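Local coordinates for extracellular solute-binding protein, family 1 (Bifidobacterium longum subsp. infantis, PDB 6FTH), which probably binds human milk oligosaccharides outside the cell and delivers them to an ABC transporter for uptake, at residues K228-N239 with V445-V453; M214-I222 with P315-S323. All blocks are in the same frame, centred on the assembly; numbering follows the deposited sequence.

Contact 1: residues K228-N239 with V445-V453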
loop_
_atom_site.group_PDB
_atom_site.type_symbol
_atom_site.label_atom_id
_atom_site.label_comp_id
_atom_site.label_asym_id
_atom_site.label_seq_id
_atom_site.Cartn_x
_atom_site.Cartn_y
_atom_site.Cartn_z
ATOM N N LYS A 228 2.605 2.084 -3.204
ATOM C CA LYS A 228 4.060 1.914 -3.151
ATOM C C LYS A 228 4.663 2.280 -4.504
ATOM O O LYS A 228 3.987 2.255 -5.537
ATOM C CB LYS A 228 4.464 0.481 -2.785
ATOM C CG LYS A 228 3.855 -0.615 -3.660
ATOM C CD LYS A 228 4.265 -2.015 -3.174
ATOM C CE LYS A 228 3.716 -3.144 -4.052
ATOM N NZ LYS A 228 2.247 -3.366 -3.905
ATOM N N GLY A 229 5.943 2.618 -4.481
ATOM C CA GLY A 229 6.715 2.804 -5.699
ATOM C C GLY A 229 7.018 4.254 -6.025
ATOM O O GLY A 229 7.124 5.110 -5.142
ATOM N N ALA A 230 7.133 4.550 -7.320
ATOM C CA ALA A 230 7.541 5.886 -7.750
ATOM C C ALA A 230 6.417 6.911 -7.632
ATOM O O ALA A 230 6.667 8.112 -7.450
ATOM C CB ALA A 230 7.995 5.839 -9.214
ATOM N N SER A 231 5.174 6.471 -7.769
ATOM C CA SER A 231 4.063 7.415 -7.771
ATOM C C SER A 231 3.944 8.235 -6.491
ATOM O O SER A 231 3.727 9.456 -6.589
ATOM C CB SER A 231 2.754 6.688 -8.109
ATOM O OG SER A 231 1.676 7.581 -8.144
ATOM N N PRO A 232 4.121 7.675 -5.295
ATOM C CA PRO A 232 4.074 8.524 -4.098
ATOM C C PRO A 232 5.100 9.629 -4.068
ATOM O O PRO A 232 4.948 10.550 -3.262
ATOM C CB PRO A 232 4.301 7.530 -2.955
ATOM C CG PRO A 232 3.756 6.259 -3.475
ATOM C CD PRO A 232 4.109 6.252 -4.936
ATOM N N THR A 233 6.137 9.582 -4.898
ATOM C CA THR A 233 7.122 10.652 -4.947
ATOM C C THR A 233 6.918 11.609 -6.110
ATOM O O THR A 233 7.733 12.518 -6.298
ATOM C CB THR A 233 8.555 10.094 -4.938
ATOM O OG1 THR A 233 8.830 9.337 -6.121
ATOM C CG2 THR A 233 8.765 9.196 -3.718
ATOM N N GLY A 234 5.837 11.465 -6.871
ATOM C CA GLY A 234 5.451 12.447 -7.850
ATOM C C GLY A 234 5.639 12.063 -9.307
ATOM O O GLY A 234 5.620 12.955 -10.156
ATOM N N PHE A 235 5.793 10.783 -9.619
ATOM C CA PHE A 235 6.052 10.339 -10.991
ATOM C C PHE A 235 4.924 9.483 -11.545
ATOM O O PHE A 235 4.180 8.835 -10.801
ATOM C CB PHE A 235 7.387 9.596 -11.078
ATOM C CG PHE A 235 8.523 10.434 -10.584
ATOM C CD1 PHE A 235 9.110 11.374 -11.406
ATOM C CD2 PHE A 235 8.891 10.396 -9.242
ATOM C CE1 PHE A 235 10.099 12.220 -10.926
ATOM C CE2 PHE A 235 9.879 11.232 -8.757
ATOM C CZ PHE A 235 10.486 12.142 -9.595
ATOM N N TYR A 236 4.804 9.506 -12.874
ATOM C CA TYR A 236 3.833 8.695 -13.579
ATOM C C TYR A 236 4.391 8.354 -14.945
ATOM O O TYR A 236 5.452 8.834 -15.339
ATOM C CB TYR A 236 2.488 9.392 -13.737
ATOM C CG TYR A 236 2.427 10.559 -14.688
ATOM C CD1 TYR A 236 2.897 11.813 -14.302
ATOM C CD2 TYR A 236 1.843 10.422 -15.940
ATOM C CE1 TYR A 236 2.819 12.885 -15.153
ATOM C CE2 TYR A 236 1.776 11.483 -16.802
ATOM C CZ TYR A 236 2.249 12.723 -16.400
ATOM O OH TYR A 236 2.180 13.827 -17.223
ATOM N N ALA A 237 3.669 7.503 -15.657
ATOM C CA ALA A 237 4.026 7.161 -17.028
ATOM C C ALA A 237 2.784 7.214 -17.901
ATOM O O ALA A 237 1.673 6.935 -17.448
ATOM C CB ALA A 237 4.655 5.773 -17.141
ATOM N N LYS A 238 2.987 7.573 -19.163
ATOM C CA LYS A 238 1.925 7.482 -20.152
ATOM C C LYS A 238 2.580 7.187 -21.490
ATOM O O LYS A 238 3.559 7.839 -21.848
ATOM C CB LYS A 238 1.153 8.807 -20.231
ATOM C CG LYS A 238 -0.336 8.667 -20.300
ATOM C CD LYS A 238 -1.009 10.009 -20.565
ATOM C CE LYS A 238 -1.581 10.615 -19.298
ATOM N NZ LYS A 238 -2.492 11.741 -19.659
ATOM N N ASN A 239 2.067 6.185 -22.203
ATOM C CA ASN A 239 2.609 5.835 -23.517
ATOM C C ASN A 239 4.096 5.520 -23.445
ATOM O O ASN A 239 4.843 5.791 -24.387
ATOM C CB ASN A 239 2.395 6.965 -24.529
ATOM C CG ASN A 239 1.001 7.502 -24.515
ATOM O OD1 ASN A 239 0.772 8.689 -24.220
ATOM N ND2 ASN A 239 0.066 6.649 -24.809
ATOM N N VAL A 445 1.641 -1.500 -18.137
ATOM C CA VAL A 445 3.065 -1.319 -18.379
ATOM C C VAL A 445 3.377 0.043 -18.983
ATOM O O VAL A 445 4.332 0.696 -18.564
ATOM C CB VAL A 445 3.610 -2.444 -19.273
ATOM C CG1 VAL A 445 5.068 -2.187 -19.603
ATOM C CG2 VAL A 445 3.433 -3.779 -18.614
ATOM N N LYS A 446 2.586 0.498 -19.955
ATOM C CA LYS A 446 2.898 1.731 -20.669
ATOM C C LYS A 446 2.387 2.979 -19.957
ATOM O O LYS A 446 2.947 4.064 -20.163
ATOM C CB LYS A 446 2.372 1.678 -22.108
ATOM C CG LYS A 446 3.019 0.514 -22.867
ATOM C CD LYS A 446 2.933 0.647 -24.370
ATOM C CE LYS A 446 1.562 0.333 -24.855
ATOM N NZ LYS A 446 1.472 0.735 -26.310
ATOM N N ASP A 447 1.375 2.847 -19.077
ATOM C CA ASP A 447 0.730 3.990 -18.438
ATOM C C ASP A 447 0.872 3.950 -16.916
ATOM O O ASP A 447 0.091 4.596 -16.203
ATOM C CB ASP A 447 -0.756 4.070 -18.818
ATOM C CG ASP A 447 -0.995 4.119 -20.312
ATOM O OD1 ASP A 447 -0.193 4.740 -21.025
ATOM O OD2 ASP A 447 -2.019 3.564 -20.768
ATOM N N TYR A 448 1.843 3.193 -16.422
ATOM C CA TYR A 448 2.047 2.978 -14.993
ATOM C C TYR A 448 3.480 2.511 -14.833
ATOM O O TYR A 448 3.904 1.590 -15.541
ATOM C CB TYR A 448 1.081 1.878 -14.497
ATOM C CG TYR A 448 1.138 1.572 -13.015
ATOM C CD1 TYR A 448 0.370 2.286 -12.130
ATOM C CD2 TYR A 448 1.936 0.542 -12.519
ATOM C CE1 TYR A 448 0.411 2.006 -10.769
ATOM C CE2 TYR A 448 1.958 0.244 -11.169
ATOM C CZ TYR A 448 1.199 0.997 -10.320
ATOM O OH TYR A 448 1.253 0.721 -8.966
ATOM N N ILE A 449 4.238 3.137 -13.938
ATOM C CA ILE A 449 5.590 2.678 -13.633
ATOM C C ILE A 449 5.482 1.418 -12.787
ATOM O O ILE A 449 5.023 1.504 -11.641
ATOM C CB ILE A 449 6.383 3.765 -12.900
ATOM C CG1 ILE A 449 6.460 5.041 -13.753
ATOM C CG2 ILE A 449 7.755 3.229 -12.530
ATOM C CD1 ILE A 449 6.903 6.245 -12.943
ATOM N N PRO A 450 5.834 0.240 -13.302
ATOM C CA PRO A 450 5.594 -0.986 -12.527
ATOM C C PRO A 450 6.310 -0.997 -11.189
ATOM O O PRO A 450 7.389 -0.404 -11.003
ATOM C CB PRO A 450 6.092 -2.107 -13.455
ATOM C CG PRO A 450 5.893 -1.549 -14.825
ATOM C CD PRO A 450 6.273 -0.080 -14.674
ATOM N N ASP A 451 5.678 -1.692 -10.240
ATOM C CA ASP A 451 6.159 -1.710 -8.878
ATOM C C ASP A 451 7.573 -2.277 -8.773
ATOM O O ASP A 451 8.274 -1.972 -7.803
ATOM C CB ASP A 451 5.201 -2.560 -8.043
ATOM C CG ASP A 451 3.782 -2.030 -8.039
ATOM O OD1 ASP A 451 3.589 -0.840 -8.369
ATOM O OD2 ASP A 451 2.850 -2.814 -7.685
ATOM N N TYR A 452 8.000 -3.087 -9.735
ATOM C CA TYR A 452 9.304 -3.738 -9.702
ATOM C C TYR A 452 10.441 -2.887 -10.277
ATOM O O TYR A 452 11.586 -3.350 -10.299
ATOM C CB TYR A 452 9.236 -5.088 -10.421
ATOM C CG TYR A 452 8.564 -5.100 -11.779
ATOM C CD1 TYR A 452 9.244 -4.668 -12.908
ATOM C CD2 TYR A 452 7.274 -5.579 -11.938
ATOM C CE1 TYR A 452 8.666 -4.692 -14.135
ATOM C CE2 TYR A 452 6.675 -5.595 -13.187
ATOM C CZ TYR A 452 7.378 -5.158 -14.281
ATOM O OH TYR A 452 6.808 -5.148 -15.548
ATOM N N VAL A 453 10.169 -1.674 -10.751
ATOM C CA VAL A 453 11.228 -0.828 -11.305
ATOM C C VAL A 453 12.069 -0.323 -10.139
ATOM O O VAL A 453 11.614 0.525 -9.373
ATOM C CB VAL A 453 10.645 0.340 -12.110
ATOM C CG1 VAL A 453 11.766 1.243 -12.650
ATOM C CG2 VAL A 453 9.816 -0.178 -13.268
HETATM O O HOH W 1 1.220 -1.565 -5.973
HETATM O O HOH W 2 1.546 1.082 -5.953
HETATM O O HOH W 3 7.591 2.173 -8.952
HETATM O O HOH W 4 1.108 6.356 -14.168
HETATM O O HOH W 5 -0.266 3.529 -23.628
#
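K446 meets the end of strand 235-238 with its carbonyl, which sits beside the backbone N-H of N239 at too poor an angle to bond. That N-H goes instead to the carboxylate of D447: N239 N lies 2.9 Å from D447 OD1, the N-H...O angle is 176°, and the approach runs nearly down the acceptor's C-O bond. With CG beside its own backbone N (chi1 -56°), D447 swings OD1 to this amide, while OD2 accepts from D443 N outside the contact and a water donates to OD1, so both oxygens are tethered and rotation of the group is restrained. D447 CA makes a C-H...O contact of 3.2 Å with A237 O, and a water bridges A237 N and D447 O. Strand 235-238 pairs with 241-244 in a two-stranded antiparallel hairpin; the 445-453 loop runs past it, and no backbone hydrogen bond joins the two segments. Consistent with this, Y448 N is buried without a partner. The Y448 hydroxyl donates to the syn lone pair of D451 OD1 and shares a water with K228 O. I449 supplies the apolar contact: its CG1 is 3.9 Å from A237 CB, and its CD1 reaches 3.9 Å from both A230 CB and F235 CB, lying also against the Y236 carbonyl. The F235 ring leads off to W510 of helix 503-518. P450 opens a type I turn ending at V453, and a water that takes the A230 N-H makes a weak bond to the P450 carbonyl. D451 and K228 cross at about a right angle. Their salt bridge is long, 3.9 Å from K228 NZ to D451 OD2, and a water 2.9 Å from NZ spans the same two atoms.

Contact 2: residues M214-I222 with P315-S323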
loop_
_atom_site.group_PDB
_atom_site.type_symbol
_atom_site.label_atom_id
_atom_site.label_comp_id
_atom_site.label_asym_id
_atom_site.label_seq_id
_atom_site.Cartn_x
_atom_site.Cartn_y
_atom_site.Cartn_z
ATOM N N MET A 214 -4.736 13.581 -3.470
ATOM C CA MET A 214 -4.271 13.613 -4.861
ATOM C C MET A 214 -4.695 12.396 -5.648
ATOM O O MET A 214 -4.340 12.264 -6.821
ATOM C CB MET A 214 -2.760 13.826 -4.933
ATOM C CG MET A 214 -2.326 15.159 -4.373
ATOM S SD MET A 214 -3.321 16.475 -5.071
ATOM C CE MET A 214 -2.872 17.899 -4.067
ATOM N N LEU A 215 -5.470 11.508 -5.057
ATOM C CA LEU A 215 -6.151 10.509 -5.867
ATOM C C LEU A 215 -7.043 11.147 -6.930
ATOM O O LEU A 215 -7.393 10.471 -7.903
ATOM C CB LEU A 215 -6.942 9.576 -4.968
ATOM C CG LEU A 215 -6.122 8.579 -4.165
ATOM C CD1 LEU A 215 -6.980 7.993 -3.068
ATOM C CD2 LEU A 215 -5.562 7.464 -5.066
ATOM N N LEU A 216 -7.414 12.425 -6.787
ATOM C CA LEU A 216 -8.147 13.116 -7.853
ATOM C C LEU A 216 -7.312 13.313 -9.119
ATOM O O LEU A 216 -7.873 13.673 -10.159
ATOM C CB LEU A 216 -8.732 14.457 -7.373
ATOM C CG LEU A 216 -9.959 14.341 -6.468
ATOM C CD1 LEU A 216 -10.557 15.730 -6.293
ATOM C CD2 LEU A 216 -11.012 13.402 -7.007
ATOM N N LEU A 217 -5.999 13.062 -9.072
ATOM C CA LEU A 217 -5.238 13.064 -10.322
ATOM C C LEU A 217 -5.793 12.051 -11.308
ATOM O O LEU A 217 -5.726 12.260 -12.525
ATOM C CB LEU A 217 -3.765 12.749 -10.063
ATOM C CG LEU A 217 -2.937 13.893 -9.484
ATOM C CD1 LEU A 217 -1.640 13.404 -8.852
ATOM C CD2 LEU A 217 -2.647 14.917 -10.587
ATOM N N ASN A 218 -6.388 10.962 -10.813
ATOM C CA ASN A 218 -6.967 9.971 -11.718
ATOM C C ASN A 218 -8.106 10.566 -12.550
ATOM O O ASN A 218 -8.332 10.137 -13.699
ATOM C CB ASN A 218 -7.449 8.769 -10.900
ATOM C CG ASN A 218 -6.291 7.970 -10.315
ATOM O OD1 ASN A 218 -5.519 7.304 -11.037
ATOM N ND2 ASN A 218 -6.149 8.029 -8.995
ATOM N N SER A 219 -8.813 11.554 -11.995
ATOM C CA SER A 219 -9.859 12.278 -12.719
ATOM C C SER A 219 -9.323 12.925 -13.972
ATOM O O SER A 219 -10.091 13.161 -14.913
ATOM C CB SER A 219 -10.428 13.422 -11.873
ATOM O OG SER A 219 -11.028 12.935 -10.701
ATOM N N THR A 220 -8.044 13.283 -13.969
ATOM C CA THR A 220 -7.433 14.034 -15.062
ATOM C C THR A 220 -6.794 13.142 -16.103
ATOM O O THR A 220 -6.296 13.664 -17.117
ATOM C CB THR A 220 -6.370 15.015 -14.536
ATOM O OG1 THR A 220 -5.169 14.323 -14.155
ATOM C CG2 THR A 220 -6.881 15.819 -13.359
ATOM N N GLY A 221 -6.793 11.836 -15.893
ATOM C CA GLY A 221 -6.182 10.910 -16.814
ATOM C C GLY A 221 -4.765 10.509 -16.475
ATOM O O GLY A 221 -4.115 9.857 -17.301
ATOM N N ILE A 222 -4.265 10.874 -15.291
ATOM C CA ILE A 222 -2.958 10.438 -14.788
ATOM C C ILE A 222 -3.190 9.305 -13.799
ATOM O O ILE A 222 -3.895 9.480 -12.797
ATOM C CB ILE A 222 -2.176 11.596 -14.149
ATOM C CG1 ILE A 222 -1.739 12.599 -15.230
ATOM C CG2 ILE A 222 -0.944 11.078 -13.373
ATOM C CD1 ILE A 222 -1.100 13.872 -14.673
ATOM N N PRO A 315 -16.646 5.032 -8.946
ATOM C CA PRO A 315 -15.626 5.479 -9.895
ATOM C C PRO A 315 -15.345 6.962 -9.674
ATOM O O PRO A 315 -16.232 7.737 -9.293
ATOM C CB PRO A 315 -16.292 5.244 -11.248
ATOM C CG PRO A 315 -17.353 4.156 -10.971
ATOM C CD PRO A 315 -17.839 4.478 -9.624
ATOM N N VAL A 316 -14.112 7.381 -9.930
ATOM C CA VAL A 316 -13.793 8.786 -9.653
ATOM C C VAL A 316 -14.481 9.676 -10.683
ATOM O O VAL A 316 -14.509 9.333 -11.871
ATOM C CB VAL A 316 -12.279 9.013 -9.644
ATOM C CG1 VAL A 316 -11.658 8.973 -11.068
ATOM C CG2 VAL A 316 -11.927 10.341 -8.931
ATOM N N PRO A 317 -15.060 10.809 -10.292
ATOM C CA PRO A 317 -15.607 11.737 -11.291
ATOM C C PRO A 317 -14.528 12.292 -12.214
ATOM O O PRO A 317 -13.388 12.538 -11.797
ATOM C CB PRO A 317 -16.239 12.842 -10.432
ATOM C CG PRO A 317 -16.616 12.123 -9.150
ATOM C CD PRO A 317 -15.418 11.208 -8.913
ATOM N N SER A 318 -14.909 12.508 -13.488
ATOM C CA SER A 318 -13.997 13.016 -14.504
ATOM C C SER A 318 -13.766 14.514 -14.338
ATOM O O SER A 318 -14.696 15.275 -14.070
ATOM C CB SER A 318 -14.572 12.767 -15.903
ATOM O OG SER A 318 -14.839 11.404 -16.153
ATOM N N ALA A 319 -12.528 14.939 -14.551
ATOM C CA ALA A 319 -12.204 16.351 -14.580
ATOM C C ALA A 319 -12.668 16.952 -15.907
ATOM O O ALA A 319 -12.806 16.245 -16.907
ATOM C CB ALA A 319 -10.699 16.515 -14.463
ATOM N N PRO A 320 -12.881 18.261 -15.953
ATOM C CA PRO A 320 -13.250 18.908 -17.218
ATOM C C PRO A 320 -12.257 18.585 -18.331
ATOM O O PRO A 320 -11.039 18.635 -18.140
ATOM C CB PRO A 320 -13.221 20.402 -16.866
ATOM C CG PRO A 320 -13.298 20.477 -15.396
ATOM C CD PRO A 320 -12.732 19.212 -14.843
ATOM N N GLY A 321 -12.783 18.230 -19.497
ATOM C CA GLY A 321 -11.974 17.926 -20.649
ATOM C C GLY A 321 -11.613 16.467 -20.803
ATOM O O GLY A 321 -11.105 16.086 -21.850
ATOM N N VAL A 322 -11.874 15.644 -19.791
ATOM C CA VAL A 322 -11.439 14.255 -19.752
ATOM C C VAL A 322 -12.663 13.364 -19.940
ATOM O O VAL A 322 -13.589 13.388 -19.119
ATOM C CB VAL A 322 -10.713 13.951 -18.429
ATOM C CG1 VAL A 322 -10.176 12.529 -18.432
ATOM C CG2 VAL A 322 -9.584 14.969 -18.201
ATOM N N SER A 323 -12.657 12.569 -21.005
ATOM C CA SER A 323 -13.782 11.714 -21.287
ATOM C C SER A 323 -13.862 10.573 -20.274
ATOM O O SER A 323 -12.866 10.219 -19.627
ATOM C CB SER A 323 -13.641 11.103 -22.675
ATOM O OG SER A 323 -12.546 10.204 -22.683
#
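Two first torsions set the meeting of S219 with V316 and P317. S219 carries OG beside its own backbone N (chi1 -62°), aiming it across at the P317 carbonyl; V316 holds CG1 between its backbone N and carbonyl carbon (chi1 73°), which leaves CG2 anti to N and 3.3 Å from S219 OG. The hydroxyl donates to P317 O over a short 2.6 Å from OG, coming in nearly along the C=O axis, and it also accepts from the indole NE1 of W173, so two bonds grip this buried oxygen. With an alanine here, P317 O and the W173 N-H would probably each be left without this mate. The backbone carbonyl of S219 is the second tie: A319 N reaches S219 O at 3.0 Å with an N-H...O angle of 170°, approaching well out of the plane of that carbonyl. Hydrocarbon crowds the same oxygen, with A319 CB 3.4 Å and V322 CG1 3.6 Å from S219 O. The type II turn from A319 to V322 brings V322 back, and its CG2 also touches the carbonyl of T220. At the other end L216 CD2 packs 3.7 Å from V316 CG2. The pieces joined are the 3-10 segment that runs through L216, with the residues after it, and the loop that follows strand 311-313, an edge strand of a four-stranded mixed sheet. Helix 173-185 contributes W173 against T220, A319 and P320, whereas helix 249-263 meets L216 through Y258 and T220 through E250.

In the fold
The two contacts alternate along the chain: 214-222 and 228-239 are near neighbours in sequence, while their partners 315-323 and 445-453 arrive from much further on. Their centres lie about 17 Å apart, yet they touch where the first segments adjoin. K238 CE of contact 1 comes 3.3 Å from G221 O of contact 2, and Y236 CG lies 3.7 Å from I222 CG2; both are packing contacts. Contact 1 is partly buried, about 14 Å from the chain centre to its own centre, and adds bridging waters to one direct hydrogen bond; contact 2 is buried, about 21 Å out, and has two direct hydrogen bonds. No sugar is bound at either contact; both join parts of the fold.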